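Local structure of AAEL008620-PA odorant-binding protein (Aedes aegypti, 5V13) at residues 186-191 with 241-246; 195-198 with 202-205. The protein binds juvenile hormone III as a secreted mosquito hemolymph member of the odorant-binding protein family. All coordinates share one frame; numbering follows the deposited sequence.

Contact 1 (186-191 with 241-246)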
ATOM      1  N   SER B 186      23.181  -6.895 -19.316  1.00 59.46           N
ATOM      2  CA  SER B 186      22.691  -5.646 -19.876  1.00 60.70           C
ATOM      3  C   SER B 186      23.164  -4.455 -19.047  1.00 55.35           C
ATOM      4  O   SER B 186      23.580  -4.590 -17.892  1.00 48.93           O
ATOM      5  CB  SER B 186      21.167  -5.665 -19.952  1.00 62.21           C
ATOM      6  OG  SER B 186      20.622  -6.044 -18.703  1.00 64.57           O
ATOM      7  N   CYS B 187      23.107  -3.269 -19.662  1.00 56.85           N
ATOM      8  CA  CYS B 187      23.487  -2.034 -18.992  1.00 55.35           C
ATOM      9  C   CYS B 187      22.246  -1.266 -18.567  1.00 50.91           C
ATOM     10  O   CYS B 187      21.496  -0.785 -19.432  1.00 53.39           O
ATOM     11  CB  CYS B 187      24.365  -1.175 -19.895  1.00 55.64           C
ATOM     12  SG  CYS B 187      26.106  -1.541 -19.660  1.00 63.51           S
ATOM     13  N   PRO B 188      21.996  -1.119 -17.271  1.00 38.92           N
ATOM     14  CA  PRO B 188      20.741  -0.510 -16.804  1.00 32.65           C
ATOM     15  C   PRO B 188      20.682   0.974 -17.130  1.00 33.25           C
ATOM     16  O   PRO B 188      21.721   1.619 -17.334  1.00 38.17           O
ATOM     17  CB  PRO B 188      20.783  -0.748 -15.286  1.00 30.81           C
ATOM     18  CG  PRO B 188      21.733  -1.889 -15.096  1.00 31.51           C
ATOM     19  CD  PRO B 188      22.769  -1.721 -16.172  1.00 33.71           C
ATOM     20  N   PRO B 189      19.483   1.558 -17.175  1.00 29.14           N
ATOM     21  CA  PRO B 189      19.376   3.003 -17.415  1.00 24.45           C
ATOM     22  C   PRO B 189      19.899   3.808 -16.236  1.00 24.22           C
ATOM     23  O   PRO B 189      19.809   3.388 -15.081  1.00 20.32           O
ATOM     24  CB  PRO B 189      17.869   3.232 -17.596  1.00 27.87           C
ATOM     25  CG  PRO B 189      17.229   1.853 -17.577  1.00 31.16           C
ATOM     26  CD  PRO B 189      18.176   0.941 -16.897  1.00 28.66           C
ATOM     27  N   GLU B 190      20.393   5.013 -16.544  1.00 27.23           N
ATOM     28  CA  GLU B 190      20.981   5.870 -15.517  1.00 26.93           C
ATOM     29  C   GLU B 190      19.973   6.233 -14.424  1.00 21.49           C
ATOM     30  O   GLU B 190      20.339   6.348 -13.248  1.00 21.22           O
ATOM     31  CB  GLU B 190      21.550   7.131 -16.174  1.00 34.63           C
ATOM     32  CG  GLU B 190      22.521   7.924 -15.312  1.00 51.28           C
ATOM     33  CD  GLU B 190      21.836   9.015 -14.511  1.00 68.53           C
ATOM     34  OE1 GLU B 190      21.945   9.011 -13.266  1.00 72.32           O
ATOM     35  OE2 GLU B 190      21.183   9.882 -15.131  1.00 76.36           O
ATOM     36  N   ALA B 191      18.701   6.429 -14.781  1.00 22.52           N
ATOM     37  CA  ALA B 191      17.722   6.779 -13.754  1.00 23.91           C
ATOM     38  C   ALA B 191      17.515   5.635 -12.766  1.00 18.91           C
ATOM     39  O   ALA B 191      17.306   5.871 -11.569  1.00 21.87           O
ATOM     40  CB  ALA B 191      16.395   7.181 -14.398  1.00 25.14           C
ATOM     41  N   GLN B 241      28.735   6.671 -13.967  1.00 29.08           N
ATOM     42  CA  GLN B 241      30.183   6.589 -13.783  1.00 29.63           C
ATOM     43  C   GLN B 241      30.547   5.673 -12.626  1.00 21.10           C
ATOM     44  O   GLN B 241      31.507   4.898 -12.720  1.00 22.95           O
ATOM     45  CB  GLN B 241      30.778   7.980 -13.552  1.00 36.87           C
ATOM     46  CG  GLN B 241      30.868   8.842 -14.802  1.00 44.88           C
ATOM     47  CD  GLN B 241      29.508   9.116 -15.409  1.00 48.49           C
ATOM     48  OE1 GLN B 241      28.573   9.536 -14.714  1.00 46.57           O
ATOM     49  NE2 GLN B 241      29.376   8.848 -16.705  1.00 49.17           N
ATOM     50  N   LEU B 242      29.816   5.762 -11.515  1.00 23.22           N
ATOM     51  CA  LEU B 242      30.096   4.875 -10.392  1.00 23.32           C
ATOM     52  C   LEU B 242      29.831   3.421 -10.766  1.00 24.93           C
ATOM     53  O   LEU B 242      30.648   2.533 -10.487  1.00 23.11           O
ATOM     54  CB  LEU B 242      29.259   5.276  -9.186  1.00 19.44           C
ATOM     55  CG  LEU B 242      29.390   4.367  -7.961  1.00 17.43           C
ATOM     56  CD1 LEU B 242      30.846   4.300  -7.515  1.00 21.62           C
ATOM     57  CD2 LEU B 242      28.498   4.907  -6.854  1.00 18.44           C
ATOM     58  N   TYR B 243      28.688   3.162 -11.401  1.00 20.65           N
ATOM     59  CA  TYR B 243      28.361   1.809 -11.840  1.00 19.64           C
ATOM     60  C   TYR B 243      29.434   1.254 -12.771  1.00 19.45           C
ATOM     61  O   TYR B 243      29.929   0.139 -12.564  1.00 19.85           O
ATOM     62  CB  TYR B 243      26.990   1.796 -12.516  1.00 23.67           C
ATOM     63  CG  TYR B 243      26.636   0.465 -13.152  1.00 21.55           C
ATOM     64  CD1 TYR B 243      26.088  -0.564 -12.398  1.00 19.91           C
ATOM     65  CD2 TYR B 243      26.869   0.239 -14.506  1.00 26.34           C
ATOM     66  CE1 TYR B 243      25.766  -1.790 -12.985  1.00 17.76           C
ATOM     67  CE2 TYR B 243      26.556  -0.972 -15.099  1.00 26.26           C
ATOM     68  CZ  TYR B 243      26.001  -1.978 -14.336  1.00 23.11           C
ATOM     69  OH  TYR B 243      25.690  -3.178 -14.927  1.00 28.07           O
ATOM     70  N   ASN B 244      29.829   2.028 -13.794  1.00 22.60           N
ATOM     71  CA  ASN B 244      30.864   1.565 -14.715  1.00 23.97           C
ATOM     72  C   ASN B 244      32.178   1.307 -13.989  1.00 25.99           C
ATOM     73  O   ASN B 244      32.894   0.348 -14.303  1.00 25.33           O
ATOM     74  CB  ASN B 244      31.078   2.583 -15.844  1.00 31.79           C
ATOM     75  CG  ASN B 244      29.935   2.604 -16.853  1.00 35.19           C
ATOM     76  OD1 ASN B 244      29.178   1.648 -16.967  1.00 35.88           O
ATOM     77  ND2 ASN B 244      29.821   3.698 -17.597  1.00 36.48           N
ATOM     78  N   CYS B 245      32.518   2.149 -13.012  1.00 24.48           N
ATOM     79  CA  CYS B 245      33.776   1.948 -12.301  1.00 26.92           C
ATOM     80  C   CYS B 245      33.733   0.669 -11.465  1.00 24.82           C
ATOM     81  O   CYS B 245      34.679  -0.122 -11.492  1.00 24.95           O
ATOM     82  CB  CYS B 245      34.091   3.170 -11.439  1.00 28.89           C
ATOM     83  SG  CYS B 245      35.604   3.005 -10.421  1.00 34.58           S
ATOM     84  N   LEU B 246      32.633   0.433 -10.741  1.00 21.88           N
ATOM     85  CA  LEU B 246      32.530  -0.774  -9.922  1.00 24.18           C
ATOM     86  C   LEU B 246      32.455  -2.032 -10.782  1.00 23.79           C
ATOM     87  O   LEU B 246      33.107  -3.035 -10.475  1.00 21.81           O
ATOM     88  CB  LEU B 246      31.310  -0.692  -9.002  1.00 19.95           C
ATOM     89  CG  LEU B 246      31.371   0.335  -7.867  1.00 21.56           C
ATOM     90  CD1 LEU B 246      30.035   0.438  -7.166  1.00 23.66           C
ATOM     91  CD2 LEU B 246      32.479  -0.009  -6.862  1.00 20.72           C
TER

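Contact 2 (195-198 with 202-205)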
ATOM      1  N   CYS B 195      18.512   5.783  -8.731  1.00 14.09           N
ATOM      2  CA  CYS B 195      17.537   5.431  -7.699  1.00 15.46           C
ATOM      3  C   CYS B 195      18.109   4.404  -6.727  1.00 18.59           C
ATOM      4  O   CYS B 195      17.978   4.550  -5.505  1.00 17.76           O
ATOM      5  CB  CYS B 195      16.253   4.901  -8.347  1.00 25.47           C
ATOM      6  SG  CYS B 195      14.955   4.329  -7.173  1.00 34.12           S
ATOM      7  N   VAL B 196      18.748   3.354  -7.255  1.00 16.17           N
ATOM      8  CA  VAL B 196      19.251   2.282  -6.397  1.00 14.87           C
ATOM      9  C   VAL B 196      20.383   2.795  -5.517  1.00 15.15           C
ATOM     10  O   VAL B 196      20.394   2.579  -4.301  1.00 14.76           O
ATOM     11  CB  VAL B 196      19.713   1.078  -7.237  1.00 18.41           C
ATOM     12  CG1 VAL B 196      20.410   0.049  -6.336  1.00 18.13           C
ATOM     13  CG2 VAL B 196      18.537   0.428  -7.946  1.00 18.33           C
ATOM     14  N   PHE B 197      21.355   3.478  -6.123  1.00 16.13           N
ATOM     15  CA  PHE B 197      22.525   3.933  -5.376  1.00 15.20           C
ATOM     16  C   PHE B 197      22.145   4.950  -4.307  1.00 13.12           C
ATOM     17  O   PHE B 197      22.728   4.958  -3.218  1.00 18.83           O
ATOM     18  CB  PHE B 197      23.555   4.523  -6.333  1.00 14.31           C
ATOM     19  CG  PHE B 197      24.266   3.491  -7.184  1.00 18.64           C
ATOM     20  CD1 PHE B 197      24.177   2.134  -6.888  1.00 22.51           C
ATOM     21  CD2 PHE B 197      25.010   3.880  -8.277  1.00 18.55           C
ATOM     22  CE1 PHE B 197      24.841   1.189  -7.660  1.00 23.86           C
ATOM     23  CE2 PHE B 197      25.674   2.936  -9.064  1.00 21.31           C
ATOM     24  CZ  PHE B 197      25.581   1.592  -8.753  1.00 22.55           C
ATOM     25  N   ARG B 198      21.171   5.818  -4.591  1.00 12.63           N
ATOM     26  CA  ARG B 198      20.716   6.753  -3.565  1.00 14.79           C
ATOM     27  C   ARG B 198      19.932   6.050  -2.466  1.00 14.12           C
ATOM     28  O   ARG B 198      20.003   6.463  -1.304  1.00 18.87           O
ATOM     29  CB  ARG B 198      19.872   7.873  -4.181  1.00 20.54           C
ATOM     30  CG  ARG B 198      20.695   8.845  -4.998  1.00 16.54           C
ATOM     31  CD  ARG B 198      19.866   9.967  -5.602  1.00 19.35           C
ATOM     32  NE  ARG B 198      20.716  10.866  -6.388  1.00 21.32           N
ATOM     33  CZ  ARG B 198      21.167  12.038  -5.946  1.00 26.57           C
ATOM     34  NH1 ARG B 198      20.828  12.477  -4.733  1.00 25.69           N
ATOM     35  NH2 ARG B 198      21.935  12.785  -6.726  1.00 29.13           N
ATOM     36  N   TRP B 202      24.873   4.781  -1.428  1.00 14.01           N
ATOM     37  CA  TRP B 202      26.157   4.793  -2.132  1.00 18.75           C
ATOM     38  C   TRP B 202      26.401   6.144  -2.799  1.00 17.54           C
ATOM     39  O   TRP B 202      27.551   6.571  -2.943  1.00 19.42           O
ATOM     40  CB  TRP B 202      26.215   3.688  -3.190  1.00 16.75           C
ATOM     41  CG  TRP B 202      26.282   2.297  -2.667  1.00 17.63           C
ATOM     42  CD1 TRP B 202      26.150   1.900  -1.374  1.00 16.39           C
ATOM     43  CD2 TRP B 202      26.526   1.106  -3.431  1.00 18.00           C
ATOM     44  NE1 TRP B 202      26.272   0.538  -1.284  1.00 17.07           N
ATOM     45  CE2 TRP B 202      26.515   0.025  -2.530  1.00 14.90           C
ATOM     46  CE3 TRP B 202      26.746   0.852  -4.790  1.00 19.49           C
ATOM     47  CZ2 TRP B 202      26.716  -1.292  -2.937  1.00 19.53           C
ATOM     48  CZ3 TRP B 202      26.947  -0.468  -5.198  1.00 19.21           C
ATOM     49  CH2 TRP B 202      26.938  -1.518  -4.273  1.00 20.80           C
ATOM     50  N   ILE B 203      25.333   6.812  -3.222  1.00 17.22           N
ATOM     51  CA  ILE B 203      25.369   8.200  -3.671  1.00 21.04           C
ATOM     52  C   ILE B 203      24.551   9.013  -2.680  1.00 22.62           C
ATOM     53  O   ILE B 203      23.405   8.657  -2.381  1.00 18.60           O
ATOM     54  CB  ILE B 203      24.822   8.355  -5.100  1.00 21.58           C
ATOM     55  CG1 ILE B 203      25.783   7.703  -6.097  1.00 24.09           C
ATOM     56  CG2 ILE B 203      24.600   9.848  -5.441  1.00 19.08           C
ATOM     57  CD1 ILE B 203      25.314   7.771  -7.546  1.00 26.42           C
ATOM     58  N   THR B 204      25.147  10.082  -2.152  1.00 19.63           N
ATOM     59  CA  THR B 204      24.497  10.830  -1.092  1.00 14.02           C
ATOM     60  C   THR B 204      23.415  11.725  -1.670  1.00 20.47           C
ATOM     61  O   THR B 204      23.294  11.906  -2.888  1.00 20.03           O
ATOM     62  CB  THR B 204      25.512  11.679  -0.326  1.00 20.24           C
ATOM     63  OG1 THR B 204      25.930  12.766  -1.158  1.00 23.21           O
ATOM     64  CG2 THR B 204      26.732  10.847   0.053  1.00 24.58           C
ATOM     65  N   GLU B 205      22.614  12.300  -0.771  1.00 18.35           N
ATOM     66  CA  GLU B 205      21.566  13.201  -1.224  1.00 15.24           C
ATOM     67  C   GLU B 205      22.142  14.366  -2.020  1.00 21.53           C
ATOM     68  O   GLU B 205      21.485  14.869  -2.940  1.00 20.14           O
ATOM     69  CB  GLU B 205      20.758  13.705  -0.031  1.00 20.54           C
ATOM     70  CG  GLU B 205      19.591  14.610  -0.415  1.00 35.65           C
ATOM     71  CD  GLU B 205      18.593  14.786   0.720  1.00 39.91           C
ATOM     72  OE1 GLU B 205      18.607  13.936   1.643  1.00 26.79           O
ATOM     73  OE2 GLU B 205      17.808  15.770   0.683  1.00 35.28           O
TER
HETATM   74  O   HOH W   1      21.200   8.947  -0.904  1.00 15.33           O

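Contact 1 (186-191 with 241-246)
Pro188 meets Tyr243 through one corner of its pyrrolidine ring, and this van der Waals touch carries the contact. Pro188 CD lies 3.7 Å from Tyr243 CZ and 3.5 Å from Tyr243 OH, so the hydroxyl end of the ring is met rather than its middle. CD approaches the aromatic ring obliquely, and the two side chains cross at about a right angle. The phenol reaches this far because CG of Tyr243 stands anti to the backbone N (chi1 173°), which sends the ring from the helix toward the loop.

Polar evidence points elsewhere. No hydrogen bond joins 186-191 to 241-246: Ser186 O stays 3.9 Å from Tyr243 OH. The hydroxyl is instead hydrogen-bonded to NH1 of Arg247, one turn further along, which links phenol and loop indirectly through a weak hydrogen bond to Ser186 O. Separately, NH1 of Arg240, on the same helix as Tyr243, makes a weak hydrogen bond to Pro188 O.

The buried surface is small, 119 Å² over both sides. Residues 186-189 form the lead-in to helix 190-199, with Pro189 at its N-cap position, while Tyr243 projects from helix 239-247 and also packs on Leu193 and Phe197 of helix 190-199 and on Leu254 of helix 251-264.

Contact 2 (195-198 with 202-205)
Phe197 and Trp202 bring their rings together at the buried end of this contact, where CE1 of Phe197 comes within 3.5 Å of CE3 of Trp202. The planes are inclined by only 28°, but with 5.3 Å between the Phe197 centroid and that of the six-membered Trp202 ring, little of either ring lies over the other. The indole also reaches onto helices 211-220 and 251-264. Ile203 adds its CD1 at the edge of the Phe197 ring, 4.0 Å from Phe197 CD2. In the backbone, Phe197 O receives Ile203 N at 3.2 Å, nearly straight at the hydrogen (170°) though the donor stands well above the carbonyl plane, and Trp202 N in a weak, bent bond.

The Arg198 side is looser and more polar. Its chain, reaching out straight as far as NE, carries the guanidinium past Ile203 CG2, which lies over one face toward the rim. NH1 donates to Glu205 O at 3.1 Å; that oxygen lies in the guanidinium plane, although NH1 stands well out of the Glu205 carbonyl plane. Asp194 holds NE in a salt bridge. A water donates to both Arg198 O (2.8 Å) and Ile203 O (2.7 Å).

Phe197 O directly, and Arg198 O through water, are thus met by the chain folding back, a helix-ending turn within this odorant-binding protein family member's mainly helical fold.

Both contacts draw on helix 190-199, contact 1 through its lead-in and contact 2 through its last turns, and the centres of the two contacts are about 12 Å apart. They share one apolar cluster: Leu246 CD1 of contact 1 lies 3.8 Å from Trp202 CZ3 of contact 2, and Leu242 CD2 is 3.9 Å from Phe197 CD2. Contact 1 is the more peripheral: its centre lies about 24 Å from the chain's centre, that of contact 2 about 11 Å, yet its touching pair is buried. It joins elements distant in sequence with no hydrogen bond between its own segments. Contact 2 joins near neighbours over a larger interface, 351 Å² against 119 Å², combining a buried aromatic end with direct and water-mediated hydrogen bonds at its partly exposed side.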